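Mannose-specific lectin 3 chain 1 (Crocus vernus, PDB 3MEZ) probably binds mannose, as one of the two kinds of bulb-type lectin chain in a heterotetrameric lectin. Local coordinates at residues A[32-40]-A[90-98]; A[55-63]-A[76-87]. All blocks are in the same frame, centred on the assembly; numbering follows the deposited sequence.

Contact 1 (A[32-40]-A[90-98]); sequences LVLYNEAGG and TLGPDQHVT. Unlike the reference sequence in segment 90-98: T90 (reference Val).
The imidazole of H96 has the amide nitrogen of N36 over one face, ND2 lying 4.1 Å above the ring plane and offset toward the rim. At the ring edge the carbonyl O of A38 comes within 3.8 Å of H96 CE1. L34 CD1 approaches obliquely, 3.7 Å from H96 CD2, and the two side chains cross at about a right angle. H96 NE2 gives a weak, bent hydrogen bond to G39 O (3.4 Å). The amides of N36 and Q95 lie 71° apart, and each bonds to backbone of the other segment: N36 ND2 donates to Q95 O (3.0 Å), which lies close to the N36 amide plane, and E37 N donates almost straight along the Q95 CD-OE1 bond to OE1 (3.0 Å). N36 CG sits between its own N and carbonyl carbon (chi1 69°), which lets OD1 receive A38 N (2.8 Å) in an Asx turn while ND2 spans G39 O and Q95 O. With both ends of the amide bonded, its rotation is fixed. These two turns join different antiparallel sheets of the beta-prism built by bulb-type lectins. Strand 32-35 supplies the end of the Q-x-D-x-N-x-V-x-Y sequence that marks mannose sites in this family, so a site here is probable; its Y35 is bonded to Q27. The G92-Q95 type I turn carries a second Asx turn, D94 OD1 accepting from H96 N. Beside the polar pairs, L34 CD2 loosely meets L91 CD1 at 4.4 Å, while T111 of the chain 2 subunit packs on L34 and H96.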
ATOM      1  N   LEU A  32      27.049  -7.388 -18.667  1.00 23.52           N
ATOM      2  CA  LEU A  32      26.059  -6.761 -17.830  1.00 22.93           C
ATOM      3  C   LEU A  32      24.918  -7.724 -17.600  1.00 23.10           C
ATOM      4  O   LEU A  32      24.213  -8.054 -18.498  1.00 20.89           O
ATOM      5  CB  LEU A  32      25.492  -5.571 -18.554  1.00 24.78           C
ATOM      6  CG  LEU A  32      24.991  -4.321 -17.827  1.00 27.93           C
ATOM      7  CD1 LEU A  32      23.819  -3.614 -18.483  1.00 24.19           C
ATOM      8  CD2 LEU A  32      24.822  -4.522 -16.404  1.00 22.94           C
ATOM      9  N   VAL A  33      24.768  -8.142 -16.359  1.00 21.78           N
ATOM     10  CA  VAL A  33      23.889  -9.208 -15.994  1.00 22.19           C
ATOM     11  C   VAL A  33      22.926  -8.801 -14.896  1.00 22.82           C
ATOM     12  O   VAL A  33      23.324  -8.238 -13.917  1.00 23.44           O
ATOM     13  CB  VAL A  33      24.711 -10.437 -15.578  1.00 23.43           C
ATOM     14  CG1 VAL A  33      23.846 -11.642 -15.265  1.00 23.25           C
ATOM     15  CG2 VAL A  33      25.693 -10.781 -16.640  1.00 23.10           C
ATOM     16  N   LEU A  34      21.656  -9.116 -15.097  1.00 22.06           N
ATOM     17  CA  LEU A  34      20.620  -9.009 -14.090  1.00 24.36           C
ATOM     18  C   LEU A  34      20.506 -10.352 -13.386  1.00 24.16           C
ATOM     19  O   LEU A  34      20.161 -11.314 -14.024  1.00 23.37           O
ATOM     20  CB  LEU A  34      19.273  -8.754 -14.729  1.00 24.72           C
ATOM     21  CG  LEU A  34      18.143  -8.012 -14.011  1.00 28.19           C
ATOM     22  CD1 LEU A  34      16.799  -8.550 -14.326  1.00 24.43           C
ATOM     23  CD2 LEU A  34      18.313  -7.811 -12.565  1.00 24.43           C
ATOM     24  N   TYR A  35      20.820 -10.401 -12.104  1.00 22.39           N
ATOM     25  CA  TYR A  35      20.629 -11.611 -11.339  1.00 23.55           C
ATOM     26  C   TYR A  35      19.404 -11.448 -10.469  1.00 25.36           C
ATOM     27  O   TYR A  35      19.295 -10.544  -9.724  1.00 23.95           O
ATOM     28  CB  TYR A  35      21.828 -11.962 -10.472  1.00 23.23           C
ATOM     29  CG  TYR A  35      23.073 -12.266 -11.205  1.00 20.62           C
ATOM     30  CD1 TYR A  35      23.989 -11.297 -11.454  1.00 20.06           C
ATOM     31  CD2 TYR A  35      23.359 -13.534 -11.620  1.00 23.54           C
ATOM     32  CE1 TYR A  35      25.148 -11.582 -12.108  1.00 19.77           C
ATOM     33  CE2 TYR A  35      24.518 -13.827 -12.274  1.00 24.05           C
ATOM     34  CZ  TYR A  35      25.418 -12.844 -12.519  1.00 22.70           C
ATOM     35  OH  TYR A  35      26.556 -13.127 -13.188  1.00 23.76           O
ATOM     36  N   ASN A  36      18.483 -12.361 -10.621  1.00 27.11           N
ATOM     37  CA  ASN A  36      17.282 -12.330  -9.883  1.00 30.03           C
ATOM     38  C   ASN A  36      16.646 -13.687  -9.777  1.00 31.88           C
ATOM     39  O   ASN A  36      17.231 -14.651 -10.085  1.00 34.00           O
ATOM     40  CB  ASN A  36      16.311 -11.334 -10.478  1.00 28.39           C
ATOM     41  CG  ASN A  36      15.780 -11.760 -11.793  1.00 29.80           C
ATOM     42  OD1 ASN A  36      15.820 -12.885 -12.161  1.00 31.29           O
ATOM     43  ND2 ASN A  36      15.274 -10.828 -12.505  1.00 33.21           N
ATOM     44  N   GLU A  37      15.423 -13.699  -9.318  1.00 34.14           N
ATOM     45  CA  GLU A  37      14.594 -14.876  -9.263  1.00 36.98           C
ATOM     46  C   GLU A  37      13.437 -14.843 -10.197  1.00 38.41           C
ATOM     47  O   GLU A  37      12.421 -15.362  -9.869  0.50 38.24           O
ATOM     48  CB  GLU A  37      14.001 -15.020  -7.906  1.00 36.15           C
ATOM     49  CG  GLU A  37      14.874 -15.665  -6.953  0.50 37.37           C
ATOM     50  CD  GLU A  37      14.644 -15.144  -5.588  0.50 38.67           C
ATOM     51  OE1 GLU A  37      15.523 -15.313  -4.734  0.50 42.03           O
ATOM     52  OE2 GLU A  37      13.580 -14.553  -5.366  0.50 42.23           O
ATOM     53  N   ALA A  38      13.526 -14.157 -11.305  1.00 40.26           N
ATOM     54  CA  ALA A  38      12.325 -13.955 -12.078  1.00 41.44           C
ATOM     55  C   ALA A  38      12.564 -13.939 -13.558  1.00 41.48           C
ATOM     56  O   ALA A  38      11.805 -13.361 -14.290  0.50 41.71           O
ATOM     57  CB  ALA A  38      11.611 -12.708 -11.627  1.00 41.00           C
ATOM     58  N   GLY A  39      13.644 -14.534 -14.000  1.00 40.92           N
ATOM     59  CA  GLY A  39      13.976 -14.426 -15.379  1.00 40.97           C
ATOM     60  C   GLY A  39      14.999 -13.328 -15.488  1.00 39.80           C
ATOM     61  O   GLY A  39      14.714 -12.196 -15.201  1.00 40.56           O
ATOM     62  N   GLY A  40      16.188 -13.716 -15.887  1.00 38.03           N
ATOM     63  CA  GLY A  40      17.344 -12.876 -15.965  1.00 35.44           C
ATOM     64  C   GLY A  40      17.414 -12.074 -17.227  1.00 33.14           C
ATOM     65  O   GLY A  40      16.526 -12.070 -18.026  1.00 32.61           O
ATOM     66  N   THR A  90      15.454   2.313 -12.703  1.00 18.34           N
ATOM     67  CA  THR A  90      15.118   1.841 -11.387  1.00 19.29           C
ATOM     68  C   THR A  90      15.085   0.326 -11.373  1.00 18.72           C
ATOM     69  O   THR A  90      14.396  -0.254 -12.151  1.00 21.04           O
ATOM     70  CB  THR A  90      13.726   2.342 -10.918  1.00 20.34           C
ATOM     71  OG1 THR A  90      13.626   3.753 -11.027  1.00 25.23           O
ATOM     72  CG2 THR A  90      13.421   1.927  -9.463  1.00 17.78           C
ATOM     73  N   LEU A  91      15.803  -0.278 -10.449  1.00 16.90           N
ATOM     74  CA  LEU A  91      15.722  -1.685 -10.185  1.00 17.29           C
ATOM     75  C   LEU A  91      14.679  -1.849  -9.084  1.00 17.33           C
ATOM     76  O   LEU A  91      14.913  -1.563  -7.953  1.00 17.73           O
ATOM     77  CB  LEU A  91      17.063  -2.245  -9.752  1.00 16.95           C
ATOM     78  CG  LEU A  91      17.164  -3.669  -9.246  1.00 16.96           C
ATOM     79  CD1 LEU A  91      16.548  -4.587 -10.200  1.00 20.14           C
ATOM     80  CD2 LEU A  91      18.580  -4.088  -8.932  1.00 19.35           C
ATOM     81  N   GLY A  92      13.505  -2.257  -9.501  1.00 17.40           N
ATOM     82  CA  GLY A  92      12.311  -2.289  -8.683  1.00 18.96           C
ATOM     83  C   GLY A  92      11.996  -3.533  -7.878  1.00 20.02           C
ATOM     84  O   GLY A  92      12.676  -4.497  -7.970  1.00 20.10           O
ATOM     85  N   PRO A  93      10.891  -3.490  -7.148  1.00 21.55           N
ATOM     86  CA  PRO A  93      10.421  -4.618  -6.348  1.00 23.18           C
ATOM     87  C   PRO A  93      10.019  -5.810  -7.194  1.00 24.02           C
ATOM     88  O   PRO A  93       9.926  -6.886  -6.704  1.00 25.57           O
ATOM     89  CB  PRO A  93       9.245  -4.068  -5.560  1.00 23.41           C
ATOM     90  CG  PRO A  93       9.028  -2.786  -5.998  1.00 24.54           C
ATOM     91  CD  PRO A  93      10.092  -2.302  -6.892  1.00 20.81           C
ATOM     92  N   ASP A  94       9.844  -5.572  -8.479  1.00 24.45           N
ATOM     93  CA  ASP A  94       9.624  -6.609  -9.479  1.00 24.84           C
ATOM     94  C   ASP A  94      10.866  -7.379  -9.876  1.00 24.18           C
ATOM     95  O   ASP A  94      10.790  -8.301 -10.611  1.00 24.87           O
ATOM     96  CB  ASP A  94       8.867  -6.101 -10.710  1.00 24.61           C
ATOM     97  CG  ASP A  94       9.600  -5.004 -11.458  1.00 26.24           C
ATOM     98  OD1 ASP A  94      10.656  -4.592 -11.031  1.00 26.12           O
ATOM     99  OD2 ASP A  94       9.085  -4.554 -12.451  1.00 26.09           O
ATOM    100  N   GLN A  95      11.995  -6.952  -9.364  1.00 23.00           N
ATOM    101  CA  GLN A  95      13.303  -7.507  -9.658  1.00 22.95           C
ATOM    102  C   GLN A  95      13.734  -7.293 -11.109  1.00 22.68           C
ATOM    103  O   GLN A  95      14.438  -8.062 -11.655  1.00 23.05           O
ATOM    104  CB  GLN A  95      13.363  -8.981  -9.301  1.00 24.52           C
ATOM    105  CG  GLN A  95      13.056  -9.344  -7.880  1.00 22.03           C
ATOM    106  CD  GLN A  95      12.961 -10.844  -7.665  1.00 30.96           C
ATOM    107  OE1 GLN A  95      13.627 -11.596  -8.291  1.00 34.64           O
ATOM    108  NE2 GLN A  95      12.079 -11.253  -6.820  1.00 35.22           N
ATOM    109  N   HIS A  96      13.271  -6.215 -11.686  1.00 22.11           N
ATOM    110  CA  HIS A  96      13.620  -5.829 -13.037  1.00 22.11           C
ATOM    111  C   HIS A  96      14.078  -4.388 -13.108  1.00 20.37           C
ATOM    112  O   HIS A  96      13.769  -3.638 -12.266  1.00 22.28           O
ATOM    113  CB  HIS A  96      12.454  -6.088 -13.988  1.00 21.85           C
ATOM    114  CG  HIS A  96      12.460  -7.463 -14.541  1.00 24.80           C
ATOM    115  ND1 HIS A  96      11.561  -8.414 -14.148  1.00 28.95           N
ATOM    116  CD2 HIS A  96      13.305  -8.072 -15.390  1.00 23.16           C
ATOM    117  CE1 HIS A  96      11.829  -9.543 -14.755  1.00 28.20           C
ATOM    118  NE2 HIS A  96      12.890  -9.363 -15.512  1.00 31.55           N
ATOM    119  N   VAL A  97      14.804  -4.040 -14.149  1.00 21.23           N
ATOM    120  CA  VAL A  97      15.220  -2.689 -14.350  1.00 19.46           C
ATOM    121  C   VAL A  97      14.360  -2.088 -15.444  1.00 19.83           C
ATOM    122  O   VAL A  97      14.334  -2.565 -16.532  1.00 19.58           O
ATOM    123  CB  VAL A  97      16.696  -2.582 -14.777  1.00 19.50           C
ATOM    124  CG1 VAL A  97      17.086  -1.158 -15.006  1.00 19.97           C
ATOM    125  CG2 VAL A  97      17.588  -3.211 -13.772  1.00 19.74           C
ATOM    126  N   THR A  98      13.687  -1.017 -15.111  1.00 18.57           N
ATOM    127  CA  THR A  98      12.839  -0.267 -16.005  1.00 20.02           C
ATOM    128  C   THR A  98      13.354   1.179 -16.109  1.00 19.92           C
ATOM    129  O   THR A  98      13.736   1.763 -15.144  1.00 18.45           O
ATOM    130  CB  THR A  98      11.380  -0.219 -15.538  1.00 20.29           C
ATOM    131  OG1 THR A  98      10.867  -1.518 -15.351  1.00 21.00           O
ATOM    132  CG2 THR A  98      10.568   0.459 -16.512  1.00 20.86           C
TER

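Contact 2 (A[55-63]-A[76-87]); sequences RLNNRGQLE and YPRSVNTVRGNY. Unlike the reference sequence in segment 76-87: R84 (reference Gln).
The Y87 ring lies flat against the tip of the 57-60 turn, G60 N above its centre and the carbonyl carbon of R59 nearer the rim of the same face. G60 CA makes a CH-pi contact, 3.8 Å from the ring centroid and 22° off the normal. This is the tight part: L56 CD1 presses on Y87 CB (3.8 Å), and N58 O takes a hydrogen bond from G85 N (2.9 Å) in its carbonyl plane. R59 is firmly held too: it bends at chi2 (-93°) and again at chi3, bringing NE to T82 O (2.9 Å), from above the carbonyl plane, and adding a weak bond from NH2. The turn is stiffened from within by N57, whose OD1 receives R59 N and Q61 N from opposite faces of the amide, the former closing an Asx turn. N57 ND2 bonds Q61 OE1, while the other end of that amide, NE2, donates to P77 O (3.0 Å), nearly in line with that carbonyl. The looser, solvated side begins here, where the same NE2 donates to a water (2.9 Å) that bridges to R78 O. Loose as well is the pair R84 and N58, which run side by side with R84 CD 4.0 Å from N58 ND2 and no bond between them. At the far end, the L62-Y76 pair is an antiparallel hydrogen-bonded one, so strand 74-76 edges strand 62-65 before the cis peptide of P77 turns the chain into the long 77-87 loop. Y87 packs on P102 and L56 on I99, both of strand 97-106, while W109 of the chain 2 subunit donates to G60 O and meets Y76 edge-to-face.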
ATOM      1  N   ARG A  55      26.590   3.365 -18.570  1.00 22.32           N
ATOM      2  CA  ARG A  55      26.022   4.690 -18.522  1.00 23.40           C
ATOM      3  C   ARG A  55      24.557   4.690 -19.012  1.00 22.43           C
ATOM      4  O   ARG A  55      24.224   3.908 -19.808  1.00 20.96           O
ATOM      5  CB  ARG A  55      26.868   5.588 -19.414  1.00 23.12           C
ATOM      6  CG  ARG A  55      26.380   6.932 -19.592  1.00 32.75           C
ATOM      7  CD  ARG A  55      27.348   7.798 -20.394  1.00 39.98           C
ATOM      8  NE  ARG A  55      26.773   8.193 -21.660  1.00 49.22           N
ATOM      9  CZ  ARG A  55      27.431   8.675 -22.712  1.00 52.71           C
ATOM     10  NH1 ARG A  55      26.756   8.973 -23.796  1.00 49.02           N
ATOM     11  NH2 ARG A  55      28.742   8.852 -22.695  1.00 54.15           N
ATOM     12  N   LEU A  56      23.726   5.574 -18.488  1.00 20.81           N
ATOM     13  CA  LEU A  56      22.397   5.814 -18.996  1.00 22.01           C
ATOM     14  C   LEU A  56      22.457   7.139 -19.701  1.00 21.89           C
ATOM     15  O   LEU A  56      22.777   8.132 -19.119  1.00 22.96           O
ATOM     16  CB  LEU A  56      21.409   5.941 -17.858  1.00 20.05           C
ATOM     17  CG  LEU A  56      19.944   5.566 -17.869  1.00 27.11           C
ATOM     18  CD1 LEU A  56      19.076   6.637 -17.344  1.00 21.79           C
ATOM     19  CD2 LEU A  56      19.464   5.015 -19.111  1.00 19.56           C
ATOM     20  N   ASN A  57      22.114   7.140 -20.963  1.00 23.45           N
ATOM     21  CA  ASN A  57      22.164   8.367 -21.728  1.00 22.74           C
ATOM     22  C   ASN A  57      20.916   9.258 -21.638  1.00 22.79           C
ATOM     23  O   ASN A  57      20.052   9.016 -20.871  1.00 20.86           O
ATOM     24  CB  ASN A  57      22.658   8.155 -23.164  1.00 20.95           C
ATOM     25  CG  ASN A  57      21.663   7.499 -24.049  1.00 24.95           C
ATOM     26  OD1 ASN A  57      20.509   7.488 -23.782  1.00 23.83           O
ATOM     27  ND2 ASN A  57      22.135   6.961 -25.141  1.00 22.86           N
ATOM     28  N   ASN A  58      20.895  10.305 -22.447  1.00 21.80           N
ATOM     29  CA  ASN A  58      19.859  11.303 -22.441  1.00 21.70           C
ATOM     30  C   ASN A  58      18.697  10.950 -23.383  1.00 22.23           C
ATOM     31  O   ASN A  58      17.834  11.731 -23.637  1.00 22.35           O
ATOM     32  CB  ASN A  58      20.432  12.680 -22.678  1.00 22.78           C
ATOM     33  CG  ASN A  58      20.961  12.848 -24.049  1.00 26.06           C
ATOM     34  OD1 ASN A  58      21.095  11.918 -24.767  1.00 25.01           O
ATOM     35  ND2 ASN A  58      21.238  14.064 -24.417  1.00 29.20           N
ATOM     36  N   ARG A  59      18.728   9.747 -23.899  1.00 21.83           N
ATOM     37  CA  ARG A  59      17.613   9.163 -24.579  1.00 22.33           C
ATOM     38  C   ARG A  59      17.002   7.944 -23.867  1.00 20.83           C
ATOM     39  O   ARG A  59      16.169   7.319 -24.396  1.00 21.30           O
ATOM     40  CB  ARG A  59      17.967   8.820 -26.011  1.00 23.46           C
ATOM     41  CG  ARG A  59      18.708   9.879 -26.758  1.00 27.86           C
ATOM     42  CD  ARG A  59      17.812  10.818 -27.546  1.00 31.68           C
ATOM     43  NE  ARG A  59      16.740  10.233 -28.326  1.00 30.25           N
ATOM     44  CZ  ARG A  59      16.827   9.767 -29.566  1.00 33.98           C
ATOM     45  NH1 ARG A  59      17.971   9.767 -30.228  1.00 29.83           N
ATOM     46  NH2 ARG A  59      15.749   9.298 -30.146  1.00 24.29           N
ATOM     47  N   GLY A  60      17.412   7.642 -22.661  1.00 21.15           N
ATOM     48  CA  GLY A  60      16.909   6.470 -21.998  1.00 21.39           C
ATOM     49  C   GLY A  60      17.536   5.133 -22.331  1.00 21.44           C
ATOM     50  O   GLY A  60      17.066   4.152 -21.883  1.00 23.42           O
ATOM     51  N   GLN A  61      18.619   5.128 -23.084  1.00 19.88           N
ATOM     52  CA  GLN A  61      19.348   3.929 -23.421  1.00 20.63           C
ATOM     53  C   GLN A  61      20.548   3.710 -22.483  1.00 20.12           C
ATOM     54  O   GLN A  61      21.171   4.619 -22.052  1.00 18.53           O
ATOM     55  CB  GLN A  61      19.929   3.960 -24.838  1.00 20.48           C
ATOM     56  CG  GLN A  61      18.996   4.169 -26.022  1.00 23.04           C
ATOM     57  CD  GLN A  61      19.752   4.571 -27.256  1.00 24.16           C
ATOM     58  OE1 GLN A  61      20.367   5.603 -27.286  1.00 23.70           O
ATOM     59  NE2 GLN A  61      19.710   3.751 -28.248  1.00 21.01           N
ATOM     60  N   LEU A  62      20.841   2.466 -22.186  1.00 19.04           N
ATOM     61  CA  LEU A  62      22.056   2.104 -21.488  1.00 19.82           C
ATOM     62  C   LEU A  62      23.161   1.980 -22.506  1.00 19.92           C
ATOM     63  O   LEU A  62      22.915   1.516 -23.553  1.00 24.21           O
ATOM     64  CB  LEU A  62      21.896   0.782 -20.734  1.00 16.19           C
ATOM     65  CG  LEU A  62      20.984   0.752 -19.523  1.00 19.86           C
ATOM     66  CD1 LEU A  62      20.884  -0.614 -19.038  1.00 18.44           C
ATOM     67  CD2 LEU A  62      21.522   1.642 -18.496  1.00 14.96           C
ATOM     68  N   GLU A  63      24.358   2.412 -22.185  1.00 20.90           N
ATOM     69  CA  GLU A  63      25.531   2.255 -23.004  1.00 21.73           C
ATOM     70  C   GLU A  63      26.673   1.615 -22.231  1.00 23.11           C
ATOM     71  O   GLU A  63      27.070   2.133 -21.239  1.00 24.34           O
ATOM     72  CB  GLU A  63      26.017   3.617 -23.497  1.00 21.79           C
ATOM     73  CG  GLU A  63      24.967   4.531 -24.081  1.00 21.15           C
ATOM     74  CD  GLU A  63      25.541   5.745 -24.788  1.00 27.13           C
ATOM     75  OE1 GLU A  63      24.830   6.384 -25.529  1.00 27.56           O
ATOM     76  OE2 GLU A  63      26.704   6.032 -24.623  1.00 30.75           O
ATOM     77  N   TYR A  76      21.422  -0.278 -25.551  1.00 22.27           N
ATOM     78  CA  TYR A  76      20.139  -0.924 -25.371  1.00 23.42           C
ATOM     79  C   TYR A  76      19.046   0.004 -24.818  1.00 22.79           C
ATOM     80  O   TYR A  76      19.263   0.703 -23.902  1.00 22.34           O
ATOM     81  CB  TYR A  76      20.288  -2.180 -24.509  1.00 23.56           C
ATOM     82  CG  TYR A  76      19.130  -3.124 -24.589  1.00 23.41           C
ATOM     83  CD1 TYR A  76      18.035  -2.960 -23.791  1.00 23.85           C
ATOM     84  CD2 TYR A  76      19.126  -4.163 -25.478  1.00 22.64           C
ATOM     85  CE1 TYR A  76      16.990  -3.796 -23.869  1.00 27.27           C
ATOM     86  CE2 TYR A  76      18.079  -4.982 -25.574  1.00 27.17           C
ATOM     87  CZ  TYR A  76      17.015  -4.802 -24.765  1.00 26.61           C
ATOM     88  OH  TYR A  76      15.963  -5.619 -24.844  1.00 31.93           O
ATOM     89  N   PRO A  77      17.875  -0.002 -25.414  1.00 24.03           N
ATOM     90  CA  PRO A  77      17.579  -0.755 -26.615  1.00 24.53           C
ATOM     91  C   PRO A  77      18.356  -0.187 -27.809  1.00 24.63           C
ATOM     92  O   PRO A  77      18.883   0.872 -27.780  1.00 22.86           O
ATOM     93  CB  PRO A  77      16.097  -0.490 -26.823  1.00 25.14           C
ATOM     94  CG  PRO A  77      15.609  -0.111 -25.552  1.00 26.20           C
ATOM     95  CD  PRO A  77      16.672   0.559 -24.831  1.00 22.79           C
ATOM     96  N   ARG A  78      18.409  -0.959 -28.860  1.00 25.54           N
ATOM     97  CA  ARG A  78      19.298  -0.660 -29.929  1.00 26.71           C
ATOM     98  C   ARG A  78      19.010   0.680 -30.594  1.00 25.75           C
ATOM     99  O   ARG A  78      19.924   1.383 -30.930  1.00 25.12           O
ATOM    100  CB  ARG A  78      19.252  -1.775 -30.937  1.00 27.34           C
ATOM    101  CG  ARG A  78      20.316  -1.717 -31.906  1.00 30.19           C
ATOM    102  CD  ARG A  78      20.081  -2.678 -32.993  1.00 35.56           C
ATOM    103  NE  ARG A  78      21.328  -3.319 -33.303  1.00 39.06           N
ATOM    104  CZ  ARG A  78      21.859  -3.373 -34.496  1.00 41.43           C
ATOM    105  NH1 ARG A  78      22.996  -3.977 -34.620  1.00 43.14           N
ATOM    106  NH2 ARG A  78      21.260  -2.835 -35.549  1.00 41.22           N
ATOM    107  N   SER A  79      17.739   0.987 -30.783  1.00 25.01           N
ATOM    108  CA  SER A  79      17.281   2.238 -31.359  1.00 27.18           C
ATOM    109  C   SER A  79      16.102   2.749 -30.591  1.00 26.16           C
ATOM    110  O   SER A  79      15.262   2.001 -30.216  1.00 29.76           O
ATOM    111  CB  SER A  79      16.811   2.038 -32.787  1.00 26.66           C
ATOM    112  OG  SER A  79      16.705   3.239 -33.453  1.00 28.16           O
ATOM    113  N   VAL A  80      16.045   4.037 -30.406  1.00 25.55           N
ATOM    114  CA  VAL A  80      15.064   4.608 -29.544  1.00 25.21           C
ATOM    115  C   VAL A  80      14.422   5.895 -30.157  1.00 25.58           C
ATOM    116  O   VAL A  80      15.072   6.621 -30.823  1.00 24.45           O
ATOM    117  CB  VAL A  80      15.767   4.722 -28.160  1.00 25.32           C
ATOM    118  CG1 VAL A  80      15.883   6.092 -27.634  1.00 25.21           C
ATOM    119  CG2 VAL A  80      15.323   3.668 -27.205  1.00 22.54           C
ATOM    120  N   ASN A  81      13.131   6.104 -29.959  1.00 25.00           N
ATOM    121  CA  ASN A  81      12.423   7.274 -30.487  1.00 26.31           C
ATOM    122  C   ASN A  81      12.040   8.340 -29.432  1.00 25.45           C
ATOM    123  O   ASN A  81      11.231   9.176 -29.645  1.00 26.35           O
ATOM    124  CB  ASN A  81      11.248   6.869 -31.355  1.00 27.78           C
ATOM    125  CG  ASN A  81      10.161   6.272 -30.590  1.00 31.61           C
ATOM    126  OD1 ASN A  81      10.224   6.210 -29.430  1.00 35.57           O
ATOM    127  ND2 ASN A  81       9.143   5.837 -31.249  1.00 40.94           N
ATOM    128  N   THR A  82      12.684   8.237 -28.292  1.00 23.89           N
ATOM    129  CA  THR A  82      12.506   9.075 -27.148  1.00 22.30           C
ATOM    130  C   THR A  82      13.041  10.460 -27.373  1.00 23.88           C
ATOM    131  O   THR A  82      13.890  10.656 -28.193  1.00 23.53           O
ATOM    132  CB  THR A  82      13.292   8.478 -25.972  1.00 22.56           C
ATOM    133  OG1 THR A  82      14.629   8.227 -26.366  1.00 23.04           O
ATOM    134  CG2 THR A  82      12.623   7.196 -25.458  1.00 19.97           C
ATOM    135  N   VAL A  83      12.531  11.406 -26.616  1.00 23.45           N
ATOM    136  CA  VAL A  83      13.062  12.748 -26.534  1.00 26.96           C
ATOM    137  C   VAL A  83      14.365  12.855 -25.784  1.00 26.14           C
ATOM    138  O   VAL A  83      14.634  12.085 -24.925  1.00 25.15           O
ATOM    139  CB  VAL A  83      12.146  13.683 -25.769  1.00 26.31           C
ATOM    140  CG1 VAL A  83      12.414  15.050 -26.165  1.00 33.46           C
ATOM    141  CG2 VAL A  83      10.755  13.373 -26.026  1.00 35.58           C
ATOM    142  N   ARG A  84      15.142  13.870 -26.089  1.00 25.39           N
ATOM    143  CA  ARG A  84      16.320  14.149 -25.319  1.00 26.22           C
ATOM    144  C   ARG A  84      15.930  14.694 -23.977  1.00 25.73           C
ATOM    145  O   ARG A  84      15.140  15.569 -23.901  1.00 25.15           O
ATOM    146  CB  ARG A  84      17.144  15.209 -25.998  1.00 27.65           C
ATOM    147  CG  ARG A  84      18.075  14.730 -27.028  1.00 32.92           C
ATOM    148  CD  ARG A  84      19.061  15.783 -27.307  1.00 38.72           C
ATOM    149  NE  ARG A  84      20.058  15.360 -28.257  1.00 46.64           N
ATOM    150  CZ  ARG A  84      20.741  16.190 -29.029  1.00 49.13           C
ATOM    151  NH1 ARG A  84      20.512  17.472 -28.958  1.00 48.90           N
ATOM    152  NH2 ARG A  84      21.642  15.723 -29.882  1.00 50.22           N
ATOM    153  N   GLY A  85      16.555  14.216 -22.934  1.00 22.97           N
ATOM    154  CA  GLY A  85      16.229  14.668 -21.616  1.00 21.53           C
ATOM    155  C   GLY A  85      16.879  13.836 -20.533  1.00 22.35           C
ATOM    156  O   GLY A  85      17.768  13.096 -20.807  1.00 20.46           O
ATOM    157  N   ASN A  86      16.420  14.015 -19.314  1.00 19.04           N
ATOM    158  CA  ASN A  86      16.917  13.255 -18.189  1.00 20.52           C
ATOM    159  C   ASN A  86      16.030  12.051 -17.939  1.00 18.90           C
ATOM    160  O   ASN A  86      14.843  12.176 -17.850  1.00 20.81           O
ATOM    161  CB  ASN A  86      16.981  14.098 -16.946  1.00 20.10           C
ATOM    162  CG  ASN A  86      18.096  15.098 -16.950  1.00 25.60           C
ATOM    163  OD1 ASN A  86      19.025  15.025 -17.692  1.00 25.92           O
ATOM    164  ND2 ASN A  86      17.984  16.030 -16.085  1.00 29.16           N
ATOM    165  N   TYR A  87      16.664  10.912 -17.790  1.00 19.63           N
ATOM    166  CA  TYR A  87      16.012   9.626 -17.615  1.00 18.09           C
ATOM    167  C   TYR A  87      16.456   8.945 -16.293  1.00 17.99           C
ATOM    168  O   TYR A  87      17.426   9.325 -15.726  1.00 19.27           O
ATOM    169  CB  TYR A  87      16.269   8.751 -18.821  1.00 18.36           C
ATOM    170  CG  TYR A  87      15.529   9.184 -20.069  1.00 20.08           C
ATOM    171  CD1 TYR A  87      15.974  10.226 -20.829  1.00 23.25           C
ATOM    172  CD2 TYR A  87      14.389   8.570 -20.456  1.00 18.27           C
ATOM    173  CE1 TYR A  87      15.318  10.623 -21.934  1.00 22.17           C
ATOM    174  CE2 TYR A  87      13.724   8.965 -21.555  1.00 23.49           C
ATOM    175  CZ  TYR A  87      14.179  10.009 -22.300  1.00 22.32           C
ATOM    176  OH  TYR A  87      13.489  10.395 -23.402  1.00 23.39           O
TER
HETATM  177  O   HOH W   1      20.948   4.216 -30.875  1.00 23.29           O

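Overall arrangement
From the N terminus, the chain lends strand 4-6 to the sheet of 88-91 and strand 10-11 to that of 53-56, then runs through 16-19 and 22-26 to strand 32-35, which with its following turn supplies the first half of contact 1. It then enters the sheet of strands 53-56, 62-65 and 74-76, whose 55-63 hairpin is met by 76-87 in contact 2, closing a short loop. Strand 88-91 leads to the 90-98 turn, which completes contact 1 and a much longer loop enclosing all of contact 2. The contacts therefore nest and do not cross. Their centres are about 19 Å apart, yet L32 CD1 touches L62 CD1 at 4.2 Å, joining the sheet of 32-35 to that of 62-65.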